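Local structure of protoporphyrinogen oxidase (Exiguobacterium sibiricum, 3LOV) at residues D279-V290 against G434-Y442. The protein probably oxidises coproporphyrinogen III to coproporphyrin III in bacterial heme biosynthesis, using bound FAD and molecular oxygen. Sequence-based numbering, arbitrary orientation.
With FAD (flavin-adenine dinucleotide), chain B.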
ATOM      1  N   ASP A 279      28.782  10.988  -4.978  1.00 19.88           N
ATOM      2  CA  ASP A 279      29.107  11.254  -3.600  1.00 22.83           C
ATOM      3  C   ASP A 279      27.963  10.779  -2.700  1.00 25.42           C
ATOM      4  O   ASP A 279      28.219  10.237  -1.634  1.00 27.15           O
ATOM      5  CB  ASP A 279      29.372  12.730  -3.433  1.00 22.08           C
ATOM      6  CG  ASP A 279      30.469  13.191  -4.365  1.00 25.00           C
ATOM      7  OD1 ASP A 279      31.648  13.057  -3.978  1.00 20.54           O
ATOM      8  OD2 ASP A 279      30.149  13.549  -5.520  1.00 21.23           O
ATOM      9  N   TYR A 280      26.713  10.981  -3.143  1.00 24.24           N
ATOM     10  CA  TYR A 280      25.537  10.557  -2.382  1.00 23.14           C
ATOM     11  C   TYR A 280      24.726   9.614  -3.235  1.00 22.98           C
ATOM     12  O   TYR A 280      24.560   9.847  -4.432  1.00 23.54           O
ATOM     13  CB  TYR A 280      24.726  11.768  -1.973  1.00 22.27           C
ATOM     14  CG  TYR A 280      25.571  12.807  -1.298  1.00 24.30           C
ATOM     15  CD1 TYR A 280      26.068  12.608   0.007  1.00 34.82           C
ATOM     16  CD2 TYR A 280      25.931  13.969  -1.960  1.00 32.27           C
ATOM     17  CE1 TYR A 280      26.884  13.579   0.626  1.00 40.77           C
ATOM     18  CE2 TYR A 280      26.742  14.933  -1.347  1.00 39.95           C
ATOM     19  CZ  TYR A 280      27.208  14.734  -0.066  1.00 40.39           C
ATOM     20  OH  TYR A 280      28.001  15.703   0.488  1.00 52.46           O
ATOM     21  N   VAL A 281      24.279   8.519  -2.629  1.00 22.21           N
ATOM     22  CA  VAL A 281      23.452   7.549  -3.307  1.00 20.45           C
ATOM     23  C   VAL A 281      22.155   7.344  -2.507  1.00 22.26           C
ATOM     24  O   VAL A 281      22.223   7.046  -1.302  1.00 23.85           O
ATOM     25  CB  VAL A 281      24.181   6.200  -3.467  1.00 22.64           C
ATOM     26  CG1 VAL A 281      23.345   5.222  -4.354  1.00 21.66           C
ATOM     27  CG2 VAL A 281      25.585   6.399  -4.045  1.00 19.88           C
ATOM     28  N   LEU A 282      21.003   7.513  -3.166  1.00 20.27           N
ATOM     29  CA  LEU A 282      19.698   7.179  -2.575  1.00 22.91           C
ATOM     30  C   LEU A 282      19.159   5.952  -3.300  1.00 22.56           C
ATOM     31  O   LEU A 282      18.808   6.004  -4.492  1.00 19.25           O
ATOM     32  CB  LEU A 282      18.691   8.361  -2.583  1.00 22.45           C
ATOM     33  CG  LEU A 282      17.349   8.139  -1.809  1.00 25.07           C
ATOM     34  CD1 LEU A 282      17.485   8.084  -0.249  1.00 11.85           C
ATOM     35  CD2 LEU A 282      16.333   9.214  -2.164  1.00 22.54           C
ATOM     36  N   LEU A 283      19.153   4.823  -2.580  1.00 20.92           N
ATOM     37  CA  LEU A 283      18.564   3.590  -3.075  1.00 19.71           C
ATOM     38  C   LEU A 283      17.045   3.535  -2.768  1.00 18.24           C
ATOM     39  O   LEU A 283      16.641   3.573  -1.615  1.00 17.35           O
ATOM     40  CB  LEU A 283      19.316   2.358  -2.508  1.00 19.26           C
ATOM     41  CG  LEU A 283      20.826   2.306  -2.791  1.00 19.00           C
ATOM     42  CD1 LEU A 283      21.542   1.110  -2.083  1.00 16.29           C
ATOM     43  CD2 LEU A 283      21.087   2.238  -4.326  1.00 18.41           C
ATOM     44  N   THR A 284      16.218   3.412  -3.812  1.00 19.10           N
ATOM     45  CA  THR A 284      14.760   3.367  -3.665  1.00 18.36           C
ATOM     46  C   THR A 284      14.210   2.113  -4.327  1.00 20.83           C
ATOM     47  O   THR A 284      13.006   1.977  -4.518  1.00 22.13           O
ATOM     48  CB  THR A 284      14.078   4.669  -4.228  1.00 18.62           C
ATOM     49  OG1 THR A 284      14.064   4.680  -5.661  1.00 19.59           O
ATOM     50  CG2 THR A 284      14.817   5.924  -3.755  1.00 16.16           C
ATOM     51  N   ILE A 285      15.123   1.197  -4.642  1.00 21.65           N
ATOM     52  CA  ILE A 285      14.836  -0.034  -5.341  1.00 21.10           C
ATOM     53  C   ILE A 285      14.453  -1.123  -4.318  1.00 19.54           C
ATOM     54  O   ILE A 285      14.582  -0.903  -3.128  1.00 19.10           O
ATOM     55  CB  ILE A 285      16.051  -0.513  -6.137  1.00 21.38           C
ATOM     56  CG1 ILE A 285      17.208  -0.919  -5.199  1.00 20.49           C
ATOM     57  CG2 ILE A 285      16.453   0.548  -7.155  1.00 17.42           C
ATOM     58  CD1 ILE A 285      18.457  -1.441  -5.965  1.00 26.71           C
ATOM     59  N   PRO A 286      13.958  -2.269  -4.788  1.00 17.93           N
ATOM     60  CA  PRO A 286      13.528  -3.278  -3.817  1.00 17.62           C
ATOM     61  C   PRO A 286      14.663  -3.680  -2.860  1.00 19.74           C
ATOM     62  O   PRO A 286      15.813  -3.881  -3.281  1.00 19.10           O
ATOM     63  CB  PRO A 286      13.131  -4.461  -4.694  1.00 18.75           C
ATOM     64  CG  PRO A 286      12.704  -3.856  -6.029  1.00 19.99           C
ATOM     65  CD  PRO A 286      13.463  -2.552  -6.159  1.00 18.79           C
ATOM     66  N   HIS A 287      14.310  -3.846  -1.600  1.00 19.31           N
ATOM     67  CA  HIS A 287      15.270  -4.089  -0.532  1.00 19.10           C
ATOM     68  C   HIS A 287      16.209  -5.341  -0.672  1.00 18.44           C
ATOM     69  O   HIS A 287      17.348  -5.299  -0.233  1.00 21.18           O
ATOM     70  CB  HIS A 287      14.553  -4.028   0.840  1.00 18.01           C
ATOM     71  CG  HIS A 287      13.603  -5.159   1.095  1.00 21.59           C
ATOM     72  ND1 HIS A 287      12.271  -5.115   0.738  1.00 24.03           N
ATOM     73  CD2 HIS A 287      13.794  -6.368   1.673  1.00 24.70           C
ATOM     74  CE1 HIS A 287      11.691  -6.253   1.063  1.00 22.67           C
ATOM     75  NE2 HIS A 287      12.581  -7.017   1.671  1.00 23.46           N
ATOM     76  N   PRO A 288      15.763  -6.418  -1.309  1.00 20.35           N
ATOM     77  CA  PRO A 288      16.727  -7.517  -1.543  1.00 22.12           C
ATOM     78  C   PRO A 288      17.845  -7.156  -2.535  1.00 23.54           C
ATOM     79  O   PRO A 288      18.887  -7.793  -2.521  1.00 22.91           O
ATOM     80  CB  PRO A 288      15.874  -8.646  -2.126  1.00 22.19           C
ATOM     81  CG  PRO A 288      14.427  -8.224  -1.923  1.00 22.61           C
ATOM     82  CD  PRO A 288      14.432  -6.721  -1.858  1.00 22.38           C
ATOM     83  N   GLN A 289      17.623  -6.178  -3.409  1.00 21.35           N
ATOM     84  CA  GLN A 289      18.711  -5.688  -4.225  1.00 19.06           C
ATOM     85  C   GLN A 289      19.617  -4.805  -3.408  1.00 19.99           C
ATOM     86  O   GLN A 289      20.809  -4.770  -3.670  1.00 25.00           O
ATOM     87  CB  GLN A 289      18.221  -4.945  -5.462  1.00 21.56           C
ATOM     88  CG  GLN A 289      17.395  -5.791  -6.466  1.00 18.65           C
ATOM     89  CD  GLN A 289      17.146  -4.995  -7.701  1.00 27.04           C
ATOM     90  OE1 GLN A 289      18.083  -4.443  -8.267  1.00 22.32           O
ATOM     91  NE2 GLN A 289      15.896  -4.898  -8.127  1.00 19.32           N
ATOM     92  N   VAL A 290      19.092  -4.126  -2.387  1.00 21.96           N
ATOM     93  CA  VAL A 290      19.931  -3.351  -1.467  1.00 20.55           C
ATOM     94  C   VAL A 290      20.945  -4.240  -0.763  1.00 21.53           C
ATOM     95  O   VAL A 290      22.148  -3.932  -0.683  1.00 22.64           O
ATOM     96  CB  VAL A 290      19.078  -2.568  -0.424  1.00 22.91           C
ATOM     97  CG1 VAL A 290      19.970  -1.943   0.647  1.00 18.39           C
ATOM     98  CG2 VAL A 290      18.196  -1.503  -1.130  1.00 21.40           C
ATOM     99  N   GLY A 434      27.439   8.185   3.048  1.00 26.30           N
ATOM    100  CA  GLY A 434      26.806   8.795   1.874  1.00 26.47           C
ATOM    101  C   GLY A 434      25.746   7.959   1.139  1.00 26.05           C
ATOM    102  O   GLY A 434      25.213   8.386   0.105  1.00 21.82           O
ATOM    103  N   ILE A 435      25.424   6.778   1.650  1.00 25.00           N
ATOM    104  CA  ILE A 435      24.394   5.976   1.015  1.00 23.39           C
ATOM    105  C   ILE A 435      23.174   5.954   1.918  1.00 21.34           C
ATOM    106  O   ILE A 435      23.279   5.685   3.111  1.00 18.16           O
ATOM    107  CB  ILE A 435      24.930   4.584   0.612  1.00 23.20           C
ATOM    108  CG1 ILE A 435      26.127   4.771  -0.346  1.00 23.63           C
ATOM    109  CG2 ILE A 435      23.831   3.713  -0.030  1.00 22.52           C
ATOM    110  CD1 ILE A 435      26.560   3.523  -1.066  1.00 16.99           C
ATOM    111  N   TYR A 436      22.026   6.309   1.334  1.00 20.14           N
ATOM    112  CA  TYR A 436      20.759   6.490   2.053  1.00 18.18           C
ATOM    113  C   TYR A 436      19.734   5.601   1.366  1.00 20.38           C
ATOM    114  O   TYR A 436      19.888   5.242   0.183  1.00 22.60           O
ATOM    115  CB  TYR A 436      20.320   7.982   2.057  1.00 19.78           C
ATOM    116  CG  TYR A 436      21.303   8.908   2.766  1.00 19.61           C
ATOM    117  CD1 TYR A 436      22.435   9.426   2.119  1.00 23.35           C
ATOM    118  CD2 TYR A 436      21.111   9.249   4.079  1.00 17.94           C
ATOM    119  CE1 TYR A 436      23.365  10.246   2.823  1.00 25.12           C
ATOM    120  CE2 TYR A 436      22.017  10.074   4.778  1.00 23.65           C
ATOM    121  CZ  TYR A 436      23.134  10.559   4.136  1.00 20.25           C
ATOM    122  OH  TYR A 436      23.962  11.357   4.868  1.00 33.90           O
ATOM    123  N   LEU A 437      18.734   5.188   2.137  1.00 19.31           N
ATOM    124  CA  LEU A 437      17.644   4.321   1.676  1.00 20.06           C
ATOM    125  C   LEU A 437      16.283   4.990   1.838  1.00 17.73           C
ATOM    126  O   LEU A 437      16.022   5.620   2.862  1.00 19.18           O
ATOM    127  CB  LEU A 437      17.626   3.026   2.520  1.00 18.92           C
ATOM    128  CG  LEU A 437      18.934   2.288   2.699  1.00 21.11           C
ATOM    129  CD1 LEU A 437      18.809   1.111   3.657  1.00 21.19           C
ATOM    130  CD2 LEU A 437      19.424   1.798   1.348  1.00 21.34           C
ATOM    131  N   ALA A 438      15.390   4.773   0.868  1.00 19.04           N
ATOM    132  CA  ALA A 438      14.017   5.267   0.932  1.00 16.91           C
ATOM    133  C   ALA A 438      13.105   4.405   0.075  1.00 15.48           C
ATOM    134  O   ALA A 438      13.540   3.728  -0.853  1.00 19.56           O
ATOM    135  CB  ALA A 438      13.946   6.763   0.475  1.00 15.86           C
ATOM    136  N   GLY A 439      11.829   4.404   0.418  1.00 15.95           N
ATOM    137  CA  GLY A 439      10.854   3.590  -0.254  1.00 14.86           C
ATOM    138  C   GLY A 439      10.002   2.717   0.637  1.00 16.31           C
ATOM    139  O   GLY A 439      10.024   2.808   1.862  1.00 15.01           O
ATOM    140  N   LEU A 440       9.245   1.842  -0.008  1.00 17.32           N
ATOM    141  CA  LEU A 440       8.147   1.154   0.679  1.00 20.86           C
ATOM    142  C   LEU A 440       8.582   0.120   1.704  1.00 21.52           C
ATOM    143  O   LEU A 440       7.764  -0.284   2.539  1.00 23.88           O
ATOM    144  CB  LEU A 440       7.200   0.535  -0.325  1.00 18.40           C
ATOM    145  CG  LEU A 440       7.429  -0.858  -0.923  1.00 24.52           C
ATOM    146  CD1 LEU A 440       6.051  -1.272  -1.449  1.00 27.96           C
ATOM    147  CD2 LEU A 440       8.475  -0.887  -2.029  1.00 26.02           C
ATOM    148  N   ALA A 441       9.853  -0.288   1.654  1.00 17.80           N
ATOM    149  CA  ALA A 441      10.378  -1.267   2.631  1.00 19.09           C
ATOM    150  C   ALA A 441      10.513  -0.618   4.001  1.00 21.34           C
ATOM    151  O   ALA A 441      10.566  -1.313   5.045  1.00 16.07           O
ATOM    152  CB  ALA A 441      11.742  -1.750   2.214  1.00 14.43           C
ATOM    153  N   TYR A 442      10.632   0.717   3.989  1.00 20.73           N
ATOM    154  CA  TYR A 442      11.191   1.414   5.163  1.00 20.85           C
ATOM    155  C   TYR A 442      10.220   2.083   6.112  1.00 18.95           C
ATOM    156  O   TYR A 442      10.159   1.713   7.290  1.00 20.26           O
ATOM    157  CB  TYR A 442      12.298   2.378   4.722  1.00 20.96           C
ATOM    158  CG  TYR A 442      13.285   1.687   3.788  1.00 18.01           C
ATOM    159  CD1 TYR A 442      14.220   0.785   4.289  1.00 22.88           C
ATOM    160  CD2 TYR A 442      13.262   1.904   2.414  1.00 15.45           C
ATOM    161  CE1 TYR A 442      15.097   0.109   3.464  1.00 22.77           C
ATOM    162  CE2 TYR A 442      14.168   1.242   1.574  1.00 15.62           C
ATOM    163  CZ  TYR A 442      15.047   0.326   2.093  1.00 20.23           C
ATOM    164  OH  TYR A 442      15.935  -0.371   1.291  1.00 21.78           O
TER
HETATM  165  PA  FAD B 500       8.458   0.928  -6.847  1.00 17.82           P
HETATM  166  O1A FAD B 500       7.187   1.525  -7.348  1.00 18.79           O
HETATM  167  O2A FAD B 500       8.559  -0.547  -6.736  1.00 15.01           O
HETATM  168  O5B FAD B 500       9.649   1.450  -7.765  1.00 20.72           O
HETATM  169  C5B FAD B 500      10.922   0.858  -7.769  1.00 16.19           C
HETATM  170  C4B FAD B 500      11.647   1.328  -9.036  1.00 16.20           C
HETATM  171  O4B FAD B 500      13.021   0.935  -9.007  1.00 15.61           O
HETATM  172  C3B FAD B 500      10.996   0.751 -10.276  1.00 16.44           C
HETATM  173  O3B FAD B 500      10.797   1.737 -11.273  1.00 14.25           O
HETATM  174  C2B FAD B 500      12.010  -0.304 -10.675  1.00 17.01           C
HETATM  175  O2B FAD B 500      12.054  -0.529 -12.040  1.00 15.72           O
HETATM  176  C1B FAD B 500      13.320   0.304 -10.220  1.00 17.25           C
HETATM  177  N9A FAD B 500      14.425  -0.646 -10.012  1.00 17.90           N
HETATM  178  C8A FAD B 500      14.445  -1.943  -9.550  1.00 21.99           C
HETATM  179  N7A FAD B 500      15.719  -2.409  -9.532  1.00 16.36           N
HETATM  180  C5A FAD B 500      16.528  -1.406  -9.991  1.00 19.04           C
HETATM  181  C6A FAD B 500      17.906  -1.281 -10.178  1.00 21.65           C
HETATM  182  N6A FAD B 500      18.738  -2.269  -9.859  1.00 16.43           N
HETATM  183  N1A FAD B 500      18.427  -0.098 -10.675  1.00 16.90           N
HETATM  184  C2A FAD B 500      17.604   0.969 -10.945  1.00 18.13           C
HETATM  185  N3A FAD B 500      16.242   0.853 -10.734  1.00 17.02           N
HETATM  186  C4A FAD B 500      15.723  -0.310 -10.291  1.00 20.86           C
HETATM  187  N1  FAD B 500      -0.283   2.600  -1.893  1.00 22.22           N
HETATM  188  C2  FAD B 500      -1.268   3.527  -1.689  1.00 22.51           C
HETATM  189  O2  FAD B 500      -1.021   4.591  -1.106  1.00 15.26           O
HETATM  190  N3  FAD B 500      -2.546   3.263  -2.112  1.00 19.80           N
HETATM  191  C4  FAD B 500      -2.878   2.103  -2.712  1.00 23.54           C
HETATM  192  O4  FAD B 500      -4.024   1.948  -3.091  1.00 24.44           O
HETATM  193  C4X FAD B 500      -1.916   1.134  -2.901  1.00 22.14           C
HETATM  194  N5  FAD B 500      -2.240  -0.041  -3.560  1.00 18.13           N
HETATM  195  C5X FAD B 500      -1.238  -0.994  -3.757  1.00 26.05           C
HETATM  196  C6  FAD B 500      -1.548  -2.205  -4.384  1.00 25.58           C
HETATM  197  C7  FAD B 500      -0.550  -3.173  -4.586  1.00 27.01           C
HETATM  198  C7M FAD B 500      -0.887  -4.466  -5.268  1.00 27.99           C
HETATM  199  C8  FAD B 500       0.777  -2.919  -4.194  1.00 23.91           C
HETATM  200  C8M FAD B 500       1.885  -3.940  -4.381  1.00 23.18           C
HETATM  201  C9  FAD B 500       1.101  -1.711  -3.583  1.00 18.94           C
HETATM  202  C9A FAD B 500       0.103  -0.738  -3.350  1.00 17.41           C
HETATM  203  N10 FAD B 500       0.425   0.477  -2.734  1.00 16.08           N
HETATM  204  C10 FAD B 500      -0.598   1.407  -2.505  1.00 21.87           C
HETATM  205  C1' FAD B 500       1.814   0.822  -2.251  1.00 17.38           C
HETATM  206  C2' FAD B 500       2.520   1.667  -3.340  1.00 19.51           C
HETATM  207  O2' FAD B 500       2.648   0.897  -4.477  1.00 20.77           O
HETATM  208  C3' FAD B 500       3.913   2.154  -2.919  1.00 16.92           C
HETATM  209  O3' FAD B 500       3.691   3.192  -1.974  1.00 30.23           O
HETATM  210  C4' FAD B 500       4.790   2.751  -4.050  1.00 19.29           C
HETATM  211  O4' FAD B 500       4.487   2.324  -5.364  1.00 26.01           O
HETATM  212  C5' FAD B 500       6.254   2.406  -3.857  1.00 22.86           C
HETATM  213  O5' FAD B 500       7.015   3.095  -4.817  1.00 20.38           O
HETATM  214  P   FAD B 500       8.587   2.955  -4.789  1.00 14.00           P
HETATM  215  O1P FAD B 500       9.137   2.909  -3.388  1.00 15.72           O
HETATM  216  O2P FAD B 500       9.286   3.908  -5.729  1.00 17.71           O
HETATM  217  O3P FAD B 500       8.848   1.452  -5.380  1.00 13.66           O
HETATM  218  O   HOH W   1      15.716   0.809  -1.167  1.00 42.42           O
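Strands 280-283 and 435-437 run parallel, 4.6 Å apart at their axes, joined by four backbone hydrogen bonds, from Val281 N to Gly434 O through to Ala438 N to Leu283 O. Gly434 suits the entry to its strand: at phi 87° a CB would jam the preceding carbonyl oxygen and also clash with Asp279 O. On one face, branched Val281 and Ile435 stand next to each other, both directed off the sheet, with Val281 CB 3.9 Å from Ile435 CG1. Further along that face, Leu437 CD2 touches both Leu283 CB and Val290 CG1 (3.9 and 3.8 Å). On the other, Leu282 crosses Tyr436 at about a right angle; with CG anti to the backbone N (chi1 -172°), it carries CD1 over to Tyr436 CB and to the small Ala438 CB, and helix 447-463 covers this side. These are neighbouring strands of the parallel Rossmann-type sheet that binds FAD, 280-283 lying between 6-10 and the edge strand 435-437. Beyond the strands, the Ala441 methyl lies against ND1 of His287, whose NE2 is hydrogen-bonded to Leu305 O, while Tyr442 OH meets Val290 CG2 at 3.5 Å and is hydrogen-bonded to a water that donates to Ile285 O. Gly439 leaves room for phosphate oxygen FAD O1P. At the adenine, Ile285 CG2 approaches FAD C4A, and the amide of Gln289, on an extended chain, pairs with the base: OE1 accepts fairly straight from FAD N6A (2.8 Å) and NE2 donates a bent bond to FAD N7A (2.9 Å). A leucine at Gln289 would probably leave N6A and N7A without these partners.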